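Local coordinates for nitroreductase family protein (Clostridium novyi, PDB 3G14) that probably acts as an oxidoreductase of the nitroreductase family, whose members typically use a bound flavin to pass electrons to their substrates, at residues W40-Y46 / A86-S91; Y100-T104 / L143-A147; F17-I22 / A74-M80. All blocks are in the same frame, centred on the assembly; numbering follows the deposited sequence.

The three contacts illustrate how contacts can be spread along one inner strand, 80-86, and its neighbour. Strand 80-86 of the mixed sheet begins at interaction 3 and ends at interaction 1, whose centres lie about 30 Å apart on opposite sides of the chain's centre. Interaction 2 sets helix 99-117 against strand 144-151, the sheet neighbour of strand 80-86, and its centre is about 9 Å from that of interaction 1; the two touch through W40 with D103 and A86 with R144. Along the chain, interactions 1 and 3 alternate their segments, whereas interaction 2 opens after both have closed. Loops early in the sequence are thereby tied to the core at both ends of the sheet.

Interaction 1 (W40-Y46 / A86-S91). With SO4 (sulfate ion), chain C.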
# COMPACT_ATOMS: atom_id res chain seq x y z
N TRP B 40 5.60 7.77 6.31
CA TRP B 40 5.82 9.20 6.40
C TRP B 40 6.70 9.49 7.62
O TRP B 40 6.42 9.04 8.72
CB TRP B 40 4.49 9.95 6.51
CG TRP B 40 4.63 11.42 6.41
CD1 TRP B 40 4.88 12.16 5.28
CD2 TRP B 40 4.52 12.33 7.47
NE1 TRP B 40 4.94 13.49 5.59
CE2 TRP B 40 4.74 13.62 6.94
CE3 TRP B 40 4.30 12.19 8.83
CZ2 TRP B 40 4.70 14.76 7.72
CZ3 TRP B 40 4.26 13.33 9.62
CH2 TRP B 40 4.46 14.60 9.06
N LYS B 41 7.80 10.20 7.38
CA LYS B 41 8.80 10.52 8.39
C LYS B 41 9.37 9.28 9.12
O LYS B 41 9.85 9.37 10.25
CB LYS B 41 8.26 11.59 9.35
CG LYS B 41 8.13 12.97 8.67
CD LYS B 41 7.77 14.08 9.65
CE LYS B 41 7.72 15.46 9.00
NZ LYS B 41 9.00 15.83 8.38
N ASN B 42 9.32 8.13 8.45
CA ASN B 42 9.71 6.84 9.02
C ASN B 42 9.08 6.53 10.39
O ASN B 42 9.67 5.83 11.21
CB ASN B 42 11.24 6.72 9.08
CG ASN B 42 11.88 6.65 7.69
OD1 ASN B 42 11.21 6.48 6.68
ND2 ASN B 42 13.21 6.78 7.64
N LYS B 43 7.90 7.09 10.66
CA LYS B 43 7.11 6.75 11.81
C LYS B 43 6.34 5.47 11.50
O LYS B 43 6.11 5.11 10.35
CB LYS B 43 6.13 7.86 12.14
CG LYS B 43 6.81 9.15 12.50
CD LYS B 43 5.76 10.26 12.68
CE LYS B 43 6.40 11.62 12.90
NZ LYS B 43 7.42 11.54 13.99
N THR B 44 5.92 4.77 12.51
CA THR B 44 5.27 3.48 12.19
C THR B 44 4.01 3.49 12.97
O THR B 44 3.97 2.93 14.05
CB THR B 44 6.16 2.28 12.56
OG1 THR B 44 7.38 2.34 11.83
CG2 THR B 44 5.45 0.94 12.23
N PRO B 45 2.98 4.20 12.45
CA PRO B 45 1.76 4.42 13.25
C PRO B 45 0.80 3.21 13.38
O PRO B 45 -0.34 3.40 13.76
CB PRO B 45 1.07 5.57 12.50
CG PRO B 45 1.49 5.44 11.11
CD PRO B 45 2.89 4.86 11.12
N TYR B 46 1.26 2.02 13.06
CA TYR B 46 0.42 0.81 13.07
C TYR B 46 1.16 -0.33 13.78
O TYR B 46 2.37 -0.29 13.98
CB TYR B 46 0.06 0.39 11.63
CG TYR B 46 1.25 0.41 10.70
CD1 TYR B 46 2.18 -0.63 10.70
CD2 TYR B 46 1.49 1.51 9.87
CE1 TYR B 46 3.29 -0.58 9.88
CE2 TYR B 46 2.62 1.57 9.08
CZ TYR B 46 3.52 0.52 9.09
OH TYR B 46 4.63 0.57 8.27
N ALA B 86 -4.12 1.07 13.61
CA ALA B 86 -3.34 2.31 13.54
C ALA B 86 -3.75 3.38 14.53
O ALA B 86 -4.90 3.42 15.03
CB ALA B 86 -3.36 2.89 12.15
N ASN B 87 -2.78 4.26 14.79
CA ASN B 87 -2.96 5.41 15.61
C ASN B 87 -3.00 6.67 14.75
O ASN B 87 -1.93 7.13 14.30
CB ASN B 87 -1.83 5.54 16.60
CG ASN B 87 -2.03 6.69 17.60
OD1 ASN B 87 -2.99 7.46 17.55
ND2 ASN B 87 -1.12 6.77 18.54
N PRO B 88 -4.20 7.23 14.54
CA PRO B 88 -4.34 8.44 13.69
C PRO B 88 -3.60 9.65 14.20
O PRO B 88 -3.28 10.52 13.42
CB PRO B 88 -5.85 8.70 13.71
CG PRO B 88 -6.45 7.43 14.07
CD PRO B 88 -5.51 6.82 15.06
N GLU B 89 -3.28 9.69 15.50
CA GLU B 89 -2.63 10.84 16.11
C GLU B 89 -1.11 10.82 16.05
O GLU B 89 -0.47 11.83 16.31
CB GLU B 89 -3.08 10.97 17.57
CG GLU B 89 -4.59 10.99 17.74
CD GLU B 89 -5.24 12.22 17.12
OE1 GLU B 89 -4.80 13.35 17.41
OE2 GLU B 89 -6.20 12.03 16.34
N GLU B 90 -0.51 9.70 15.68
CA GLU B 90 0.93 9.63 15.66
C GLU B 90 1.51 10.62 14.65
O GLU B 90 2.33 11.47 15.02
CB GLU B 90 1.42 8.22 15.35
CG GLU B 90 2.87 8.17 14.87
CD GLU B 90 3.74 7.26 15.69
OE1 GLU B 90 3.31 6.13 16.02
OE2 GLU B 90 4.87 7.69 16.02
N SER B 91 1.06 10.53 13.40
CA SER B 91 1.57 11.42 12.34
C SER B 91 0.50 12.46 11.91
O SER B 91 0.84 13.48 11.30
CB SER B 91 2.07 10.58 11.15
OG SER B 91 2.48 9.24 11.53
S SO4 C . 13.55 4.49 3.52
O1 SO4 C . 12.27 4.66 2.81
O2 SO4 C . 14.72 4.73 2.69
O3 SO4 C . 13.60 3.10 3.96
O4 SO4 C . 13.61 5.40 4.65
O HOH W 1 3.74 7.91 9.47
O HOH W 2 6.79 6.00 15.35
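P45 and N87 supply the one direct hydrogen bond between the segments: N87 N donates to P45 O over 2.8 Å. A86 CA adds a CA-H...O contact to P45 O at 3.2 Å, beside the antiparallel non-hydrogen-bonded pair of Y46 and A86.

With CG anti to the backbone N (chi1 161°) and the chain bent at chi2, the carboxylate of E90 lies beside the proline, E90 OE1 coming to 3.6 Å from P45 CA. S91 CB approaches the W40 ring obliquely, 3.6 Å from W40 CE3, while S91 OG rests near K43 CD and P45 CG.

Two waters supply further polar links. One donates to W40 O and accepts from S91 OG, the second accepts from T44 N and donates to E90 OE2 at 2.6 Å. K43 NZ stays 5.0 Å from E90 OE2, too far for a salt bridge. N87, the N-cap residue of the short, weakly bonded helix about 88-91, accepts from E89 N through OD1 at 3.0 Å. N42 ND2 makes a weak hydrogen bond (3.3 Å) to O4 of a sulfate, probably from the crystallisation liquor, that R11 and S13 of the second subunit also bind.

The contact lies where strand 46-51 begins and strand 80-86 ends. Y46 and A86 both pack on T104 of helix 99-117, and A86 is backbone-bonded to R144 of strand 144-151.

Interaction 2 (Y100-T104 / L143-A147); sequences YLIDT and LRVVA
V146 meets T104 tip to tip, V146 CG2 lying 3.7 Å from T104 CG2, in the helix-on-sheet packing of this alpha+beta nitroreductase fold. The helix and strand axes are 9.5 Å apart at their closest and cross at -44°. A chi1 of 178° sets V146 CG1 trans to the nitrogen and splits the methyls: CG1 reaches L101 CD2 at 4.1 Å, whereas CG2 also comes to the edge of the Y100 ring, 4.0 Å from CE1.

R144 passes the same tyrosine at a slant, its CB near Y100 CE1 and its CG near Y100 OH. The guanidinium plane is turned 57° from the ring, and although R144 NH1 comes within 3.2 Å of Y100 OH, the angle is too poor for a hydrogen bond.

The arginine is probably oriented by a second shell. R144 NE forms a salt bridge with E130, which also accepts from V145 N, and K97 of the second subunit donates to V146 O, linking the strand to the dimer partner. On the helix side, Y100 O is gripped twice by one residue, accepting from T104 N at 2.9 Å and from T104 OG1 at 2.7 Å.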
# COMPACT_ATOMS: atom_id res chain seq x y z
N TYR B 100 -2.05 8.02 8.32
CA TYR B 100 -2.16 6.66 8.88
C TYR B 100 -2.82 5.66 7.90
O TYR B 100 -2.44 4.50 7.88
CB TYR B 100 -2.91 6.67 10.23
CG TYR B 100 -4.42 6.60 10.15
CD1 TYR B 100 -5.07 5.36 10.11
CD2 TYR B 100 -5.19 7.75 10.18
CE1 TYR B 100 -6.46 5.29 10.07
CE2 TYR B 100 -6.57 7.68 10.12
CZ TYR B 100 -7.21 6.45 10.05
OH TYR B 100 -8.58 6.34 10.02
N LEU B 101 -3.81 6.11 7.13
CA LEU B 101 -4.45 5.27 6.14
C LEU B 101 -3.46 4.91 5.02
O LEU B 101 -3.32 3.74 4.66
CB LEU B 101 -5.71 5.93 5.58
CG LEU B 101 -6.90 5.86 6.54
CD1 LEU B 101 -8.07 6.73 6.04
CD2 LEU B 101 -7.33 4.37 6.84
N ILE B 102 -2.73 5.91 4.52
CA ILE B 102 -1.74 5.66 3.49
C ILE B 102 -0.67 4.67 3.98
O ILE B 102 -0.38 3.66 3.34
CB ILE B 102 -1.04 6.97 3.05
CG1 ILE B 102 -2.07 7.88 2.34
CG2 ILE B 102 0.21 6.62 2.17
CD1 ILE B 102 -1.56 9.28 1.90
N ASP B 103 -0.10 4.96 5.14
CA ASP B 103 1.04 4.21 5.64
C ASP B 103 0.66 2.79 6.06
O ASP B 103 1.38 1.82 5.77
CB ASP B 103 1.68 4.97 6.77
CG ASP B 103 2.57 6.13 6.25
OD1 ASP B 103 2.69 6.30 5.02
OD2 ASP B 103 3.10 6.86 7.05
N THR B 104 -0.50 2.66 6.68
CA THR B 104 -0.96 1.33 7.08
C THR B 104 -1.32 0.52 5.82
O THR B 104 -1.04 -0.69 5.78
CB THR B 104 -2.15 1.40 8.09
OG1 THR B 104 -1.81 2.26 9.17
CG2 THR B 104 -2.53 0.00 8.64
N LEU B 143 -7.82 4.06 18.82
CA LEU B 143 -7.14 3.54 17.65
C LEU B 143 -8.15 3.14 16.58
O LEU B 143 -9.34 3.10 16.85
CB LEU B 143 -6.28 2.35 18.05
CG LEU B 143 -5.24 2.69 19.14
CD1 LEU B 143 -4.53 1.42 19.62
CD2 LEU B 143 -4.22 3.69 18.65
N ARG B 144 -7.66 2.84 15.37
CA ARG B 144 -8.50 2.50 14.23
C ARG B 144 -8.11 1.14 13.70
O ARG B 144 -6.92 0.85 13.58
CB ARG B 144 -8.40 3.56 13.11
CG ARG B 144 -8.81 4.98 13.56
CD ARG B 144 -10.25 5.09 14.05
NE ARG B 144 -11.21 4.50 13.10
CZ ARG B 144 -11.67 5.09 11.99
NH1 ARG B 144 -11.30 6.31 11.65
NH2 ARG B 144 -12.54 4.45 11.22
N VAL B 145 -9.11 0.29 13.43
CA VAL B 145 -8.89 -0.97 12.71
C VAL B 145 -8.95 -0.66 11.21
O VAL B 145 -10.02 -0.36 10.67
CB VAL B 145 -9.89 -2.10 13.14
CG1 VAL B 145 -9.57 -3.43 12.40
CG2 VAL B 145 -9.88 -2.26 14.69
N VAL B 146 -7.82 -0.73 10.55
CA VAL B 146 -7.74 -0.34 9.14
C VAL B 146 -8.26 -1.43 8.18
O VAL B 146 -9.09 -1.17 7.30
CB VAL B 146 -6.31 0.14 8.77
CG1 VAL B 146 -6.17 0.51 7.26
CG2 VAL B 146 -5.83 1.32 9.67
N ALA B 147 -7.72 -2.63 8.33
CA ALA B 147 -8.03 -3.76 7.48
C ALA B 147 -7.58 -5.01 8.19
O ALA B 147 -6.91 -4.95 9.22
CB ALA B 147 -7.35 -3.64 6.08

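Interaction 3 (F17-I22 / A74-M80)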
# COMPACT_ATOMS: atom_id res chain seq x y z
N PHE B 17 -9.49 -22.00 1.96
CA PHE B 17 -8.21 -22.31 2.58
C PHE B 17 -8.18 -23.71 3.15
O PHE B 17 -9.20 -24.23 3.62
CB PHE B 17 -7.95 -21.35 3.74
CG PHE B 17 -7.71 -19.95 3.30
CD1 PHE B 17 -6.47 -19.57 2.84
CD2 PHE B 17 -8.72 -19.02 3.34
CE1 PHE B 17 -6.23 -18.31 2.44
CE2 PHE B 17 -8.50 -17.75 2.93
CZ PHE B 17 -7.28 -17.36 2.48
N GLU B 18 -6.99 -24.30 3.13
CA GLU B 18 -6.74 -25.56 3.80
C GLU B 18 -6.59 -25.20 5.28
O GLU B 18 -6.37 -24.04 5.61
CB GLU B 18 -5.45 -26.22 3.28
CG GLU B 18 -5.30 -26.32 1.75
CD GLU B 18 -6.19 -27.40 1.10
OE1 GLU B 18 -7.17 -27.87 1.74
OE2 GLU B 18 -5.91 -27.76 -0.07
N GLN B 19 -6.72 -26.18 6.17
CA GLN B 19 -6.50 -25.94 7.60
C GLN B 19 -5.01 -26.02 7.99
O GLN B 19 -4.65 -25.70 9.12
CB GLN B 19 -7.38 -26.84 8.49
CG GLN B 19 -7.49 -28.30 8.05
CD GLN B 19 -8.34 -29.16 9.00
OE1 GLN B 19 -9.09 -28.64 9.84
NE2 GLN B 19 -8.23 -30.48 8.86
N THR B 20 -4.16 -26.42 7.05
CA THR B 20 -2.70 -26.46 7.24
C THR B 20 -2.18 -25.29 8.07
O THR B 20 -2.43 -24.14 7.74
CB THR B 20 -1.99 -26.38 5.88
OG1 THR B 20 -2.52 -27.39 5.03
CG2 THR B 20 -0.46 -26.54 6.02
N ALA B 21 -1.43 -25.59 9.12
CA ALA B 21 -0.83 -24.56 9.96
C ALA B 21 0.21 -23.69 9.22
O ALA B 21 0.99 -24.18 8.39
CB ALA B 21 -0.19 -25.20 11.17
N ILE B 22 0.26 -22.43 9.59
CA ILE B 22 1.23 -21.47 9.06
C ILE B 22 2.58 -21.78 9.65
O ILE B 22 2.66 -22.09 10.83
CB ILE B 22 0.84 -20.01 9.46
CG1 ILE B 22 -0.57 -19.66 8.94
CG2 ILE B 22 1.92 -19.00 9.01
CD1 ILE B 22 -0.73 -19.69 7.46
N ALA B 74 -13.94 -17.02 5.12
CA ALA B 74 -12.47 -17.07 4.93
C ALA B 74 -11.76 -16.91 6.31
O ALA B 74 -10.81 -17.63 6.64
CB ALA B 74 -11.99 -15.96 3.95
N VAL B 75 -12.28 -16.02 7.14
CA VAL B 75 -11.76 -15.82 8.48
C VAL B 75 -12.03 -17.05 9.37
O VAL B 75 -11.18 -17.45 10.17
CB VAL B 75 -12.35 -14.54 9.16
CG1 VAL B 75 -12.00 -14.51 10.67
CG2 VAL B 75 -11.79 -13.21 8.45
N LEU B 76 -13.22 -17.65 9.25
CA LEU B 76 -13.54 -18.84 10.04
C LEU B 76 -12.64 -20.01 9.68
O LEU B 76 -12.23 -20.79 10.54
CB LEU B 76 -14.99 -19.26 9.89
CG LEU B 76 -16.09 -18.35 10.45
CD1 LEU B 76 -17.47 -18.86 9.97
CD2 LEU B 76 -16.01 -18.30 11.97
N ASN B 77 -12.40 -20.15 8.40
CA ASN B 77 -11.88 -21.39 7.83
C ASN B 77 -10.40 -21.36 7.50
O ASN B 77 -9.92 -22.30 6.91
CB ASN B 77 -12.70 -21.79 6.60
CG ASN B 77 -14.16 -22.05 6.96
OD1 ASN B 77 -14.47 -22.50 8.06
ND2 ASN B 77 -15.07 -21.78 6.02
N SER B 78 -9.69 -20.31 7.88
CA SER B 78 -8.22 -20.23 7.73
C SER B 78 -7.51 -20.39 9.09
O SER B 78 -8.11 -20.11 10.11
CB SER B 78 -7.81 -18.90 7.12
OG SER B 78 -8.39 -17.79 7.81
N PRO B 79 -6.22 -20.78 9.09
CA PRO B 79 -5.56 -20.93 10.42
C PRO B 79 -5.40 -19.65 11.25
O PRO B 79 -5.40 -19.73 12.47
CB PRO B 79 -4.20 -21.57 10.09
CG PRO B 79 -3.95 -21.20 8.64
CD PRO B 79 -5.33 -21.16 7.98
N MSE B 80 -5.24 -18.50 10.60
CA MSE B 80 -5.17 -17.23 11.29
C MSE B 80 -5.64 -16.06 10.44
O MSE B 80 -5.87 -16.18 9.23
CB MSE B 80 -3.73 -16.99 11.78
CG MSE B 80 -2.77 -16.81 10.69
SE MSE B 80 -0.90 -16.50 11.22
CE MSE B 80 -0.66 -17.92 12.36
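F17 reaches S78 because its CG stands anti to the carbonyl carbon (chi1 -68°), which brings the phenyl ring over S78. Selenomethionine M80 is extended through chi2 and then folds at chi3 (52°), so that its terminal methyl turns back onto I22.

The contact falls into two patches, one around the F17 ring and the other where I22 meets P79 and M80. At the first, S78 CB sits over one face of the F17 ring, 4.2 Å from the ring centroid and 27° off its normal, a CH-pi contact. A74 CB instead comes to the edge of that ring, near its plane, at 4.1 Å from F17 CE2. The serine hydroxyl is occupied elsewhere: S78 OG donates to A74 O over 2.7 Å, a bond made inside its own segment that ties S78 to the carbonyl four residues back.

Segment 74-80 carries the chain from helix 70-77 into strand 80-86 of the central sheet in the nitroreductase fold, and segment 17-22 lies in the loop between helices 4-10 and 24-35 that wraps past this turn. P79 lies at the middle of the second patch. The side chains of I22 and P79 cross at about a right angle, with I22 CG1 at 3.7 Å from P79 CG. On the loop side, P79 CG also rests against T20 O at 3.4 Å, and P79 CD faces E18 O. I22 CG1 then continues onto the selenomethionine, where M80 CE lies at 3.8 Å.

Helix 24-35 adds L27 beside both I22 and M80, and strand 144-151 brings P150 against F17, A74 and S78. K57 donates to S78 O, while the backbone of M80 is hydrogen-bonded to that of L151.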